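Local atomic coordinates of chlorite dismutase (Nitrobacter winogradskyi, PDB entry 3QPI), a protein that breaks chlorite down to chloride and molecular oxygen at a bound heme b. Residues T153-E156 with D157-V161; E146-P149 with E150-T153; R105-F108 with E109-H113; V19-I23 with G24-M28. All blocks are in the same frame, centred on the assembly; numbering follows the deposited sequence.

Contact 1: T153-E156 with D157-V161; sequences TMFE and DLVGV. With HEM (protoporphyrin IX containing Fe), chain C.
Phe155 and Val159 meet one turn apart on helix 152-163, which packs against the sheet of a ferredoxin-like (dimeric alpha+beta barrel) domain and reaches the heme from its middle turns. The CG of Phe155 is anti to the backbone N (chi1 -180°), which brings the ring alongside the following turn. From there Val159 sends one branch, CG2, over a ring face. It lies 3.8 Å from the centroid of the Phe155 ring, a CH-pi contact displaced toward the rim at CZ. The same CG2 comes within 3.9 Å of the heme methyl CMC, so a branched residue fills the corner between ring and cofactor. Beneath the side chains, Val159 N bonds to Phe155 O at 3.0 Å and Gly160 N to Glu156 O, the usual i to i+4 bonds of the helix. Polar ends turn elsewhere: Glu156 forms a salt bridge with Arg178, and Asp157 OD2 bonds to Tyr121 OH. Replacing Phe155 with an alanine would probably open a gap beside the heme methyl and strip Val159 CG2 of the aromatic face it rests on. Leu158, an apolar residue suited to a porphyrin rim, likewise has CG anti to its N (chi1 167°), and its CD2 touches the heme vinyl carbon CBB at 3.4 Å.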
loop_
_atom_site.group_PDB
_atom_site.type_symbol
_atom_site.label_atom_id
_atom_site.label_comp_id
_atom_site.label_asym_id
_atom_site.label_seq_id
_atom_site.Cartn_x
_atom_site.Cartn_y
_atom_site.Cartn_z
ATOM N N THR A 153 14.059 7.277 3.500
ATOM C CA THR A 153 14.391 7.912 2.221
ATOM C C THR A 153 14.372 6.875 1.109
ATOM O O THR A 153 13.926 7.178 -0.004
ATOM C CB THR A 153 15.736 8.715 2.217
ATOM O OG1 THR A 153 16.857 7.833 2.345
ATOM C CG2 THR A 153 15.751 9.742 3.325
ATOM N N MET A 154 14.853 5.670 1.406
ATOM C CA MET A 154 14.697 4.544 0.493
ATOM C C MET A 154 13.219 4.313 0.193
ATOM O O MET A 154 12.850 4.065 -0.947
ATOM C CB MET A 154 15.234 3.259 1.103
ATOM C CG MET A 154 16.722 3.181 1.238
ATOM S SD MET A 154 17.160 1.658 2.107
ATOM C CE MET A 154 16.048 0.489 1.309
ATOM N N PHE A 155 12.372 4.370 1.219
ATOM C CA PHE A 155 10.946 4.179 0.979
ATOM C C PHE A 155 10.380 5.259 0.047
ATOM O O PHE A 155 9.681 4.935 -0.914
ATOM C CB PHE A 155 10.113 4.091 2.277
ATOM C CG PHE A 155 8.639 3.893 2.013
ATOM C CD1 PHE A 155 8.163 2.659 1.574
ATOM C CD2 PHE A 155 7.744 4.952 2.139
ATOM C CE1 PHE A 155 6.830 2.481 1.288
ATOM C CE2 PHE A 155 6.426 4.782 1.862
ATOM C CZ PHE A 155 5.950 3.541 1.433
ATOM N N GLU A 156 10.673 6.531 0.288
ATOM C CA GLU A 156 10.092 7.538 -0.589
ATOM C C GLU A 156 10.652 7.397 -2.010
ATOM O O GLU A 156 9.992 7.764 -2.978
ATOM C CB GLU A 156 10.315 8.953 -0.065
ATOM C CG GLU A 156 9.782 9.184 1.332
ATOM C CD GLU A 156 8.307 8.873 1.459
ATOM O OE1 GLU A 156 7.620 8.762 0.419
ATOM O OE2 GLU A 156 7.824 8.725 2.607
ATOM N N ASP A 157 11.854 6.841 -2.117
ATOM C CA ASP A 157 12.500 6.600 -3.409
ATOM C C ASP A 157 11.789 5.484 -4.184
ATOM O O ASP A 157 11.458 5.628 -5.365
ATOM C CB ASP A 157 13.968 6.218 -3.186
ATOM C CG ASP A 157 14.709 5.993 -4.479
ATOM O OD1 ASP A 157 14.743 6.924 -5.321
ATOM O OD2 ASP A 157 15.253 4.881 -4.668
ATOM N N LEU A 158 11.557 4.366 -3.510
ATOM C CA LEU A 158 10.752 3.295 -4.090
ATOM C C LEU A 158 9.402 3.834 -4.580
ATOM O O LEU A 158 8.986 3.582 -5.700
ATOM C CB LEU A 158 10.530 2.191 -3.066
ATOM C CG LEU A 158 9.448 1.194 -3.480
ATOM C CD1 LEU A 158 9.830 0.533 -4.802
ATOM C CD2 LEU A 158 9.257 0.175 -2.375
ATOM N N VAL A 159 8.723 4.593 -3.736
ATOM C CA VAL A 159 7.426 5.129 -4.103
ATOM C C VAL A 159 7.533 6.001 -5.364
ATOM O O VAL A 159 6.720 5.887 -6.276
ATOM C CB VAL A 159 6.814 5.939 -2.936
ATOM C CG1 VAL A 159 5.586 6.734 -3.414
ATOM C CG2 VAL A 159 6.475 5.000 -1.747
ATOM N N GLY A 160 8.534 6.872 -5.433
ATOM C CA GLY A 160 8.658 7.709 -6.614
ATOM C C GLY A 160 8.934 6.894 -7.863
ATOM O O GLY A 160 8.472 7.212 -8.956
ATOM N N VAL A 161 9.705 5.831 -7.702
ATOM C CA VAL A 161 10.000 4.938 -8.803
ATOM C C VAL A 161 8.708 4.296 -9.358
ATOM O O VAL A 161 8.476 4.266 -10.571
ATOM C CB VAL A 161 10.983 3.842 -8.312
ATOM C CG1 VAL A 161 10.898 2.571 -9.159
ATOM C CG2 VAL A 161 12.399 4.384 -8.300
HETATM C CHA HEM C . 0.740 -5.510 -5.637
HETATM C CHB HEM C . 5.269 -6.398 -4.370
HETATM C CHC HEM C . 5.771 -1.782 -2.925
HETATM C CHD HEM C . 1.390 -0.890 -4.462
HETATM C C1A HEM C . 1.935 -6.092 -5.382
HETATM C C2A HEM C . 2.165 -7.505 -5.641
HETATM C C3A HEM C . 3.430 -7.803 -5.284
HETATM C C4A HEM C . 4.013 -6.553 -4.803
HETATM C CMA HEM C . 4.123 -9.209 -5.409
HETATM C CAA HEM C . 1.078 -8.395 -6.264
HETATM C CBA HEM C . 0.277 -9.207 -5.257
HETATM C CGA HEM C . -0.586 -10.146 -6.075
HETATM O O1A HEM C . -1.809 -9.910 -6.063
HETATM O O2A HEM C . -0.073 -11.094 -6.751
HETATM C C1B HEM C . 5.716 -5.221 -3.876
HETATM C C2B HEM C . 6.996 -5.117 -3.220
HETATM C C3B HEM C . 7.110 -3.869 -2.789
HETATM C C4B HEM C . 5.929 -3.125 -3.184
HETATM C CMB HEM C . 8.042 -6.235 -2.982
HETATM C CAB HEM C . 8.354 -3.346 -2.035
HETATM C CBB HEM C . 8.193 -2.695 -0.880
HETATM C C1C HEM C . 4.655 -1.104 -3.228
HETATM C C2C HEM C . 4.356 0.306 -2.977
HETATM C C3C HEM C . 3.105 0.511 -3.387
HETATM C C4C HEM C . 2.622 -0.743 -3.936
HETATM C CMC HEM C . 5.312 1.303 -2.279
HETATM C CAC HEM C . 2.254 1.792 -3.402
HETATM C CBC HEM C . 2.861 2.986 -3.462
HETATM C C1D HEM C . 0.790 -2.013 -4.870
HETATM C C2D HEM C . -0.564 -2.054 -5.366
HETATM C C3D HEM C . -0.747 -3.523 -5.721
HETATM C C4D HEM C . 0.510 -4.171 -5.428
HETATM C CMD HEM C . -1.635 -0.923 -5.513
HETATM C CAD HEM C . -1.996 -4.190 -6.311
HETATM C CBD HEM C . -1.793 -4.197 -7.834
HETATM C CGD HEM C . -3.062 -4.679 -8.502
HETATM O O1D HEM C . -3.540 -5.775 -8.130
HETATM O O2D HEM C . -3.594 -3.971 -9.402
HETATM N NA HEM C . 3.088 -5.499 -4.838
HETATM N NB HEM C . 5.063 -3.989 -3.852
HETATM N NC HEM C . 3.583 -1.711 -3.821
HETATM N ND HEM C . 1.408 -3.275 -4.931
HETATM FE FE HEM C . 3.258 -3.466 -4.519
#

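Contact 2: E146-P149 with E150-T153; sequences EYAP and EHAT
A water ties Ala148 to His151, accepting the backbone N-H of Ala148 at 2.7 Å from its N. It also lies 2.7 Å from His151 ND1, in the plane of the imidazole at its edge. The ring gets there because its CG is anti to the carbonyl carbon, beside the backbone N (chi1 -65°). Over one face of the imidazole, CG of Glu150 sits above the centre. Ala148 CB approaches the same ring obliquely, its small methyl fitting beside the imidazole. The backbone turns tightly alongside: His151 N bonds to Ala148 O at 2.9 Å. Ala152 N in turn bonds to Pro149 O at 3.2 Å. This 3-10 turn joins strand 141-147 of the sheet to helix 152-163, with His151 at the N-cap position. Proline suits the start of the turn, since its ring fixes phi near the value needed. Tyr147 fills the inner side of the turn. Its CG stands between the backbone N and the carbonyl carbon (chi1 43°), and the ring atom CE2 rests 3.8 Å from Ala152 CA. Beyond Ala152 the ring stacks with Phe155 and touches Ala86 of strand 84-92. With a serine in place of Tyr147, Ala152 and the Phe155 ring would probably lose their aromatic neighbour and a gap would open between helix and sheet. Pro149, on the outer side, packs on Arg84.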
loop_
_atom_site.group_PDB
_atom_site.type_symbol
_atom_site.label_atom_id
_atom_site.label_comp_id
_atom_site.label_asym_id
_atom_site.label_seq_id
_atom_site.Cartn_x
_atom_site.Cartn_y
_atom_site.Cartn_z
ATOM N N GLU A 146 5.956 -0.858 6.548
ATOM C CA GLU A 146 6.643 -0.582 7.800
ATOM C C GLU A 146 8.131 -0.648 7.570
ATOM O O GLU A 146 8.601 -1.534 6.844
ATOM C CB GLU A 146 6.284 -1.624 8.861
ATOM C CG GLU A 146 4.831 -1.771 9.097
ATOM C CD GLU A 146 4.509 -2.767 10.221
ATOM O OE1 GLU A 146 5.429 -3.448 10.755
ATOM O OE2 GLU A 146 3.316 -2.862 10.555
ATOM N N TYR A 147 8.871 0.255 8.217
ATOM C CA TYR A 147 10.328 0.331 8.048
ATOM C C TYR A 147 10.988 1.112 9.180
ATOM O O TYR A 147 10.337 1.889 9.877
ATOM C CB TYR A 147 10.667 0.993 6.718
ATOM C CG TYR A 147 9.809 2.198 6.428
ATOM C CD1 TYR A 147 8.579 2.057 5.794
ATOM C CD2 TYR A 147 10.212 3.473 6.788
ATOM C CE1 TYR A 147 7.779 3.146 5.528
ATOM C CE2 TYR A 147 9.409 4.585 6.511
ATOM C CZ TYR A 147 8.188 4.411 5.880
ATOM O OH TYR A 147 7.358 5.494 5.603
ATOM N N ALA A 148 12.286 0.904 9.355
ATOM C CA ALA A 148 13.061 1.669 10.326
ATOM C C ALA A 148 13.174 3.118 9.859
ATOM O O ALA A 148 13.138 3.381 8.657
ATOM C CB ALA A 148 14.439 1.043 10.510
ATOM N N PRO A 149 13.296 4.067 10.804
ATOM C CA PRO A 149 13.394 5.472 10.404
ATOM C C PRO A 149 14.499 5.691 9.357
ATOM O O PRO A 149 14.318 6.508 8.450
ATOM C CB PRO A 149 13.749 6.205 11.709
ATOM C CG PRO A 149 13.309 5.302 12.827
ATOM C CD PRO A 149 13.400 3.882 12.270
ATOM N N GLU A 150 15.603 4.955 9.450
ATOM C CA GLU A 150 16.733 5.186 8.556
ATOM C C GLU A 150 16.481 4.706 7.124
ATOM O O GLU A 150 17.300 4.956 6.247
ATOM C CB GLU A 150 18.006 4.526 9.086
ATOM C CG GLU A 150 17.955 3.023 9.082
ATOM C CD GLU A 150 17.638 2.461 10.448
ATOM O OE1 GLU A 150 16.851 3.097 11.206
ATOM O OE2 GLU A 150 18.197 1.384 10.770
ATOM N N HIS A 151 15.359 4.022 6.892
ATOM C CA HIS A 151 15.043 3.563 5.553
ATOM C C HIS A 151 13.923 4.371 4.925
ATOM O O HIS A 151 13.438 4.027 3.842
ATOM C CB HIS A 151 14.658 2.100 5.575
ATOM C CG HIS A 151 15.774 1.203 5.976
ATOM N ND1 HIS A 151 15.602 0.145 6.842
ATOM C CD2 HIS A 151 17.088 1.218 5.651
ATOM C CE1 HIS A 151 16.758 -0.471 7.012
ATOM N NE2 HIS A 151 17.674 0.161 6.304
ATOM N N ALA A 152 13.518 5.448 5.592
ATOM C CA ALA A 152 12.438 6.278 5.070
ATOM C C ALA A 152 12.801 6.905 3.708
ATOM O O ALA A 152 11.934 7.045 2.843
ATOM C CB ALA A 152 12.053 7.351 6.070
ATOM N N THR A 153 14.059 7.277 3.500
ATOM C CA THR A 153 14.391 7.912 2.221
ATOM C C THR A 153 14.372 6.875 1.109
ATOM O O THR A 153 13.926 7.178 -0.004
ATOM C CB THR A 153 15.736 8.715 2.217
ATOM O OG1 THR A 153 16.857 7.833 2.345
ATOM C CG2 THR A 153 15.751 9.742 3.325
HETATM O O HOH W 1 13.502 -1.086 7.945
#

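Contact 3: R105-F108 with E109-H113. With HEM (protoporphyrin IX containing Fe), chain C.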
loop_
_atom_site.group_PDB
_atom_site.type_symbol
_atom_site.label_atom_id
_atom_site.label_comp_id
_atom_site.label_asym_id
_atom_site.label_seq_id
_atom_site.Cartn_x
_atom_site.Cartn_y
_atom_site.Cartn_z
ATOM N N ARG A 105 -1.497 -8.199 -16.197
ATOM C CA ARG A 105 -0.236 -8.814 -15.778
ATOM C C ARG A 105 0.960 -8.245 -16.551
ATOM O O ARG A 105 2.023 -8.012 -15.977
ATOM C CB ARG A 105 -0.294 -10.331 -15.966
ATOM C CG ARG A 105 1.069 -11.016 -15.940
ATOM C CD ARG A 105 1.761 -10.974 -14.564
ATOM N NE ARG A 105 3.143 -11.441 -14.670
ATOM C CZ ARG A 105 3.920 -11.783 -13.648
ATOM N NH1 ARG A 105 3.466 -11.719 -12.388
ATOM N NH2 ARG A 105 5.168 -12.188 -13.892
ATOM N N ALA A 106 0.785 -8.021 -17.853
ATOM C CA ALA A 106 1.858 -7.497 -18.694
ATOM C C ALA A 106 2.289 -6.074 -18.285
ATOM O O ALA A 106 3.475 -5.777 -18.170
ATOM C CB ALA A 106 1.427 -7.535 -20.191
ATOM N N ILE A 107 1.317 -5.191 -18.095
ATOM C CA ILE A 107 1.586 -3.861 -17.573
ATOM C C ILE A 107 2.223 -3.913 -16.182
ATOM O O ILE A 107 3.252 -3.280 -15.951
ATOM C CB ILE A 107 0.291 -3.032 -17.512
ATOM C CG1 ILE A 107 -0.239 -2.818 -18.941
ATOM C CG2 ILE A 107 0.527 -1.703 -16.772
ATOM C CD1 ILE A 107 -1.575 -2.097 -19.011
ATOM N N PHE A 108 1.612 -4.675 -15.272
ATOM C CA PHE A 108 2.055 -4.754 -13.882
ATOM C C PHE A 108 3.498 -5.221 -13.800
ATOM O O PHE A 108 4.316 -4.589 -13.148
ATOM C CB PHE A 108 1.131 -5.706 -13.101
ATOM C CG PHE A 108 1.627 -6.085 -11.711
ATOM C CD1 PHE A 108 1.330 -5.292 -10.607
ATOM C CD2 PHE A 108 2.340 -7.262 -11.508
ATOM C CE1 PHE A 108 1.748 -5.660 -9.327
ATOM C CE2 PHE A 108 2.766 -7.629 -10.222
ATOM C CZ PHE A 108 2.475 -6.824 -9.144
ATOM N N GLU A 109 3.826 -6.326 -14.456
ATOM C CA GLU A 109 5.179 -6.840 -14.355
ATOM C C GLU A 109 6.050 -6.590 -15.614
ATOM O O GLU A 109 7.127 -6.000 -15.520
ATOM C CB GLU A 109 5.147 -8.324 -13.994
ATOM C CG GLU A 109 6.521 -8.893 -13.637
ATOM C CD GLU A 109 7.219 -8.123 -12.513
ATOM O OE1 GLU A 109 8.446 -8.283 -12.352
ATOM O OE2 GLU A 109 6.551 -7.356 -11.784
ATOM N N ASP A 110 5.612 -7.029 -16.790
ATOM C CA ASP A 110 6.523 -6.992 -17.939
ATOM C C ASP A 110 6.927 -5.567 -18.322
ATOM O O ASP A 110 8.065 -5.335 -18.664
ATOM C CB ASP A 110 5.952 -7.750 -19.130
ATOM C CG ASP A 110 5.794 -9.240 -18.847
ATOM O OD1 ASP A 110 6.421 -9.758 -17.890
ATOM O OD2 ASP A 110 5.034 -9.899 -19.584
ATOM N N LYS A 111 6.008 -4.616 -18.224
ATOM C CA LYS A 111 6.316 -3.229 -18.521
ATOM C C LYS A 111 6.717 -2.434 -17.267
ATOM O O LYS A 111 7.656 -1.651 -17.318
ATOM C CB LYS A 111 5.121 -2.555 -19.183
ATOM C CG LYS A 111 4.580 -3.304 -20.379
ATOM C CD LYS A 111 3.438 -2.537 -21.016
ATOM C CE LYS A 111 2.644 -3.389 -22.022
ATOM N NZ LYS A 111 1.590 -2.589 -22.721
ATOM N N SER A 112 6.017 -2.616 -16.144
ATOM C CA SER A 112 6.321 -1.812 -14.956
ATOM C C SER A 112 7.301 -2.511 -14.026
ATOM O O SER A 112 7.850 -1.874 -13.156
ATOM C CB SER A 112 5.046 -1.443 -14.186
ATOM O OG SER A 112 4.102 -0.785 -15.032
ATOM N N HIS A 113 7.526 -3.810 -14.207
ATOM C CA HIS A 113 8.429 -4.562 -13.331
ATOM C C HIS A 113 8.175 -4.304 -11.840
ATOM O O HIS A 113 9.117 -4.182 -11.042
ATOM C CB HIS A 113 9.873 -4.216 -13.649
ATOM C CG HIS A 113 10.222 -4.391 -15.090
ATOM N ND1 HIS A 113 10.293 -5.631 -15.690
ATOM C CD2 HIS A 113 10.507 -3.486 -16.056
ATOM C CE1 HIS A 113 10.612 -5.482 -16.964
ATOM N NE2 HIS A 113 10.745 -4.192 -17.212
HETATM C CHA HEM C . 0.740 -5.510 -5.637
HETATM C CHB HEM C . 5.269 -6.398 -4.370
HETATM C CHC HEM C . 5.771 -1.782 -2.925
HETATM C CHD HEM C . 1.390 -0.890 -4.462
HETATM C C1A HEM C . 1.935 -6.092 -5.382
HETATM C C2A HEM C . 2.165 -7.505 -5.641
HETATM C C3A HEM C . 3.430 -7.803 -5.284
HETATM C C4A HEM C . 4.013 -6.553 -4.803
HETATM C CMA HEM C . 4.123 -9.209 -5.409
HETATM C CAA HEM C . 1.078 -8.395 -6.264
HETATM C CBA HEM C . 0.277 -9.207 -5.257
HETATM C CGA HEM C . -0.586 -10.146 -6.075
HETATM O O1A HEM C . -1.809 -9.910 -6.063
HETATM O O2A HEM C . -0.073 -11.094 -6.751
HETATM C C1B HEM C . 5.716 -5.221 -3.876
HETATM C C2B HEM C . 6.996 -5.117 -3.220
HETATM C C3B HEM C . 7.110 -3.869 -2.789
HETATM C C4B HEM C . 5.929 -3.125 -3.184
HETATM C CMB HEM C . 8.042 -6.235 -2.982
HETATM C CAB HEM C . 8.354 -3.346 -2.035
HETATM C CBB HEM C . 8.193 -2.695 -0.880
HETATM C C1C HEM C . 4.655 -1.104 -3.228
HETATM C C2C HEM C . 4.356 0.306 -2.977
HETATM C C3C HEM C . 3.105 0.511 -3.387
HETATM C C4C HEM C . 2.622 -0.743 -3.936
HETATM C CMC HEM C . 5.312 1.303 -2.279
HETATM C CAC HEM C . 2.254 1.792 -3.402
HETATM C CBC HEM C . 2.861 2.986 -3.462
HETATM C C1D HEM C . 0.790 -2.013 -4.870
HETATM C C2D HEM C . -0.564 -2.054 -5.366
HETATM C C3D HEM C . -0.747 -3.523 -5.721
HETATM C C4D HEM C . 0.510 -4.171 -5.428
HETATM C CMD HEM C . -1.635 -0.923 -5.513
HETATM C CAD HEM C . -1.996 -4.190 -6.311
HETATM C CBD HEM C . -1.793 -4.197 -7.834
HETATM C CGD HEM C . -3.062 -4.679 -8.502
HETATM O O1D HEM C . -3.540 -5.775 -8.130
HETATM O O2D HEM C . -3.594 -3.971 -9.402
HETATM N NA HEM C . 3.088 -5.499 -4.838
HETATM N NB HEM C . 5.063 -3.989 -3.852
HETATM N NC HEM C . 3.583 -1.711 -3.821
HETATM N ND HEM C . 1.408 -3.275 -4.931
HETATM FE FE HEM C . 3.258 -3.466 -4.519
#
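The heme pocket is bordered by the last turns of helix 101-111, where Ile107 O accepts two bonds from Ser112. The hydroxyl OG of Ser112 donates to Ile107 O at 2.8 Å, and the backbone Ser112 N does so at 2.9 Å. The two reach the carbonyl from opposite faces of its plane, and OG is also bonded to Glu167 N. A small hydroxyl residue suits this place, since it can fold back on the preceding turn. The backbone here is wider than an alpha helix: Lys111 N bonds to Ala106 O at 2.8 Å, five residues back, in a pi-type turn. Arg105 and Glu109 run side by side, pointing the same way. Glu109 CB lies over the centre of one face of the guanidinium, 3.7 Å from Arg105 CZ. The contact is therefore one of aliphatic carbon against a flat cation, and the charges engage elsewhere: Arg105 NH2 forms a salt bridge with Glu66, while the Glu109 carboxylate holds Ile115 N through OE2 and Ala116 N through OE1. Those two bonds should help fix the chain just past the axial ligand His114. Phe108, with CG anti to its N (chi1 169°), extends to the cofactor. Its CZ is 3.6 Å from the heme CAA, and heme C1A lies in the plane of the ring at its edge. An apolar aromatic fits here because it also stacks with His114. Such second-shell packing about the iron-ligating histidine belongs to the proximal side of a heme b site.

Contact 4: V19-I23 with G24-M28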
loop_
_atom_site.group_PDB
_atom_site.type_symbol
_atom_site.label_atom_id
_atom_site.label_comp_id
_atom_site.label_asym_id
_atom_site.label_seq_id
_atom_site.Cartn_x
_atom_site.Cartn_y
_atom_site.Cartn_z
ATOM N N VAL A 19 -0.412 13.659 6.266
ATOM C CA VAL A 19 -1.304 13.260 5.190
ATOM C C VAL A 19 -1.174 14.264 4.049
ATOM O O VAL A 19 -1.448 15.455 4.238
ATOM C CB VAL A 19 -2.766 13.262 5.642
ATOM C CG1 VAL A 19 -3.684 12.856 4.477
ATOM C CG2 VAL A 19 -2.957 12.348 6.862
ATOM N N ALA A 20 -0.780 13.774 2.874
ATOM C CA ALA A 20 -0.566 14.619 1.700
ATOM C C ALA A 20 -1.257 14.063 0.447
ATOM O O ALA A 20 -1.223 12.848 0.193
ATOM C CB ALA A 20 0.938 14.759 1.428
ATOM N N PRO A 21 -1.838 14.961 -0.365
ATOM C CA PRO A 21 -2.491 14.584 -1.623
ATOM C C PRO A 21 -1.507 13.937 -2.576
ATOM O O PRO A 21 -0.318 14.264 -2.513
ATOM C CB PRO A 21 -2.957 15.924 -2.195
ATOM C CG PRO A 21 -2.986 16.857 -1.033
ATOM C CD PRO A 21 -1.855 16.418 -0.161
ATOM N N VAL A 22 -1.966 13.018 -3.424
ATOM C CA VAL A 22 -1.112 12.549 -4.514
ATOM C C VAL A 22 -1.818 12.669 -5.869
ATOM O O VAL A 22 -1.343 13.385 -6.755
ATOM C CB VAL A 22 -0.647 11.119 -4.313
ATOM C CG1 VAL A 22 0.203 10.689 -5.500
ATOM C CG2 VAL A 22 0.099 10.996 -2.990
ATOM N N ILE A 23 -2.929 11.958 -6.052
ATOM C CA ILE A 23 -3.825 12.306 -7.137
ATOM C C ILE A 23 -5.265 12.221 -6.681
ATOM O O ILE A 23 -5.615 11.369 -5.868
ATOM C CB ILE A 23 -3.569 11.504 -8.448
ATOM C CG1 ILE A 23 -4.555 11.963 -9.525
ATOM C CG2 ILE A 23 -3.689 10.021 -8.231
ATOM C CD1 ILE A 23 -4.179 11.554 -10.960
ATOM N N GLY A 24 -6.089 13.132 -7.193
ATOM C CA GLY A 24 -7.481 13.202 -6.792
ATOM C C GLY A 24 -7.611 13.612 -5.331
ATOM O O GLY A 24 -6.684 14.120 -4.725
ATOM N N GLU A 25 -8.776 13.368 -4.756
ATOM C CA GLU A 25 -9.116 13.914 -3.456
ATOM C C GLU A 25 -8.313 13.254 -2.328
ATOM O O GLU A 25 -8.136 12.045 -2.287
ATOM C CB GLU A 25 -10.613 13.741 -3.244
ATOM C CG GLU A 25 -11.147 14.311 -1.960
ATOM C CD GLU A 25 -12.629 14.001 -1.801
ATOM O OE1 GLU A 25 -13.120 13.968 -0.652
ATOM O OE2 GLU A 25 -13.300 13.777 -2.835
ATOM N N SER A 26 -7.824 14.080 -1.416
ATOM C CA SER A 26 -7.016 13.627 -0.299
ATOM C C SER A 26 -7.923 13.199 0.852
ATOM O O SER A 26 -9.099 12.900 0.656
ATOM C CB SER A 26 -6.074 14.756 0.123
ATOM O OG SER A 26 -5.116 14.328 1.074
ATOM N N LEU A 27 -7.376 13.153 2.055
ATOM C CA LEU A 27 -8.164 12.795 3.224
ATOM C C LEU A 27 -7.937 13.824 4.299
ATOM O O LEU A 27 -6.900 14.492 4.329
ATOM C CB LEU A 27 -7.773 11.422 3.754
ATOM C CG LEU A 27 -8.095 10.262 2.828
ATOM C CD1 LEU A 27 -7.312 9.011 3.254
ATOM C CD2 LEU A 27 -9.593 10.013 2.799
ATOM N N MET A 28 -8.915 13.938 5.184
ATOM C CA MET A 28 -8.871 14.899 6.267
ATOM C C MET A 28 -7.724 14.580 7.225
ATOM O O MET A 28 -7.296 13.429 7.339
ATOM C CB MET A 28 -10.209 14.852 6.998
ATOM C CG MET A 28 -10.313 15.734 8.225
ATOM S SD MET A 28 -11.935 15.567 9.023
ATOM C CE MET A 28 -13.039 15.673 7.607
HETATM O O HOH W 2 -4.684 12.868 -2.972
#
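With chi1 at 179°, Val19 has CG1 anti to its backbone N and CG2 anti to its carbonyl carbon, and the first branch reaches across to the returning chain. There CG1 lies 3.6 Å from Leu27 O and packs more loosely against Leu27 CB at 4.4 Å. Ser26 likewise holds its OG anti to its N (chi1 -171°), beside Pro21. Its CB touches Pro21 CG at 3.9 Å. Ser26 OG is 3.6 Å from Pro21 N, a proline nitrogen with no hydrogen to give, so the meeting is only packing. The small serine fits against the puckered proline ring, while the beta-branched valine suits the extended strand. Where the chain reverses, a water takes the place of a direct backbone bond: it accepts from Val22 N at 2.8 Å and lies 2.9 Å from Gly24 O, to which it can donate. Gly24 has phi 66°, where glycine is favoured, and a side-chain CB would clash with Ile23 O. Beyond the turn, the guanidinium of Arg173 bonds to the carbonyls of Glu25 and Ser26, holding the returning loop against strand 171-181. Ser26 also touches Val175 on that strand, and Leu27 packs on Trp50 and Leu52 of strand 50-54. At the end of strand 14-23, Val22 and Ile23 together face Glu174, a classic beta bulge leading into the loop to strand 32-37.

Along the chain the order is contact 4, contact 3, contact 2, contact 1. Contacts 2 and 1 are consecutive: they share Thr153, their centres are 10 Å apart, and helix 152-163 carries on from the turn of contact 2 to the heme at contact 1. They meet where Phe155 CD2 lies 3.5 Å from Tyr147 OH. Contact 3, on helix 101-111, has its centre 19 Å from that of contact 1, yet both touch the heme, so two separate helices border one cofactor. Contact 4 belongs to the same antiparallel sheet that contact 2 reaches, with centres 22 Å apart. Contacts 1 and 3 thus line the heme, while contact 4 lies on the sheet without touching it.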